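Local coordinates for protein endoribonuclease (PDB 5DA1) that probably cleaves RNA as a uridylate-specific endoribonuclease, the nsp11 part of an arterivirus replicase polyprotein, and acts in dimeric form as a beta interferon antagonist, at residues 121-124 / 125-128. Residues are numbered along the deposited sequence; the frame is centred on the assembly and turned at random.
Sequences RVVA and ESLP
The Arg121 guanidinium meets the Glu125 carboxylate at its edge, near its own plane, while CG1 of Val122 sits over one face, 3.3 Å from the guanidinium plane and displaced from its middle. Oxygen OE1 takes both edge donors: Arg121 NH2 stands 3.3 Å from Glu125 OE1, and Arg121 NE is 3.4 Å from Glu125 OE1 and equally far from OE2. Each N-H points poorly (142° for NH2), and the two planes are turned 41° apart, so this is a salt bridge with two weak hydrogen bonds rather than a coplanar, bidentate pairing. Bends at chi2 and chi3 fold the arginine toward the following turn, where the glutamate, extended beyond CG, meets it. The other end of the guanidinium, NH1, forms a salt bridge with Asp118, so the arginine is shared between acids one turn before and one turn after it.

The same two residues are also joined through the backbone, Glu125 N to Arg121 O, 3.0 Å. Ser126 N follows, 2.8 Å from Val122 O. The end of the helix is marked by Val123 O, which accepts the Ser126 hydroxyl at 2.8 Å (OG to O) and, weakly, the amides of Ser126 and Leu127. With chi1 at 85°, OG sits between its own backbone N and carbonyl carbon, which turns the hydroxyl back toward Val123 O. Leu127 N also reaches Ala124 O at 3.3 Å, an i to i+3 bond whose donor lies well above the carbonyl plane. On the buried side, Ala124 rests against Tyr115 and Leu183. Leu127 leaves helical angles and takes the N-cap position of helix 128-131, which carries the predicted active-site His129; the arrangement is a helix C-terminus with an i to i+4 salt bridge, joined directly to the next helix of the EndoU-type catalytic domain.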
# COMPACT_ATOMS: atom_id res chain seq x y z
N ARG A 121 2.09 10.15 -21.22
CA ARG A 121 0.88 10.86 -20.80
C ARG A 121 -0.29 10.55 -21.75
O ARG A 121 -1.35 10.16 -21.30
CB ARG A 121 1.14 12.36 -20.76
CG ARG A 121 0.06 13.23 -20.09
CD ARG A 121 -0.05 14.58 -20.82
NE ARG A 121 -0.97 14.45 -21.96
CZ ARG A 121 -0.93 15.18 -23.07
NH1 ARG A 121 0.01 16.11 -23.22
NH2 ARG A 121 -1.83 14.98 -24.03
N VAL A 122 -0.07 10.67 -23.06
CA VAL A 122 -1.15 10.49 -24.03
C VAL A 122 -1.70 9.04 -24.04
O VAL A 122 -2.91 8.85 -24.10
CB VAL A 122 -0.85 11.09 -25.51
CG1 VAL A 122 -0.15 12.47 -25.49
CG2 VAL A 122 -0.07 10.09 -26.41
N VAL A 123 -0.84 8.03 -23.94
CA VAL A 123 -1.33 6.65 -23.90
C VAL A 123 -2.20 6.40 -22.67
O VAL A 123 -3.23 5.74 -22.74
CB VAL A 123 -0.19 5.60 -23.87
CG1 VAL A 123 -0.76 4.19 -24.06
CG2 VAL A 123 0.87 5.90 -24.92
N ALA A 124 -1.79 6.93 -21.53
CA ALA A 124 -2.54 6.72 -20.34
C ALA A 124 -3.90 7.36 -20.55
O ALA A 124 -4.93 6.74 -20.26
CB ALA A 124 -1.82 7.32 -19.15
N GLU A 125 -3.88 8.58 -21.10
CA GLU A 125 -5.07 9.40 -21.33
C GLU A 125 -5.99 8.75 -22.34
O GLU A 125 -7.21 8.90 -22.25
CB GLU A 125 -4.68 10.79 -21.82
CG GLU A 125 -4.21 11.69 -20.69
CD GLU A 125 -4.07 13.16 -21.10
OE1 GLU A 125 -4.24 13.46 -22.31
OE2 GLU A 125 -3.78 13.99 -20.18
N SER A 126 -5.42 8.02 -23.29
CA SER A 126 -6.19 7.40 -24.33
C SER A 126 -7.03 6.22 -23.83
O SER A 126 -8.11 5.95 -24.35
CB SER A 126 -5.25 6.93 -25.45
OG SER A 126 -4.70 5.65 -25.17
N LEU A 127 -6.53 5.50 -22.83
CA LEU A 127 -7.24 4.31 -22.36
C LEU A 127 -7.56 4.40 -20.84
O LEU A 127 -7.23 3.51 -20.06
CB LEU A 127 -6.42 3.06 -22.75
CG LEU A 127 -7.17 1.73 -22.81
CD1 LEU A 127 -8.31 1.72 -23.88
CD2 LEU A 127 -6.22 0.57 -23.04
N PRO A 128 -8.24 5.49 -20.43
CA PRO A 128 -8.32 5.90 -19.02
C PRO A 128 -8.86 4.86 -18.03
O PRO A 128 -8.71 5.04 -16.82
CB PRO A 128 -9.26 7.13 -19.05
CG PRO A 128 -10.07 6.96 -20.26
CD PRO A 128 -9.17 6.26 -21.27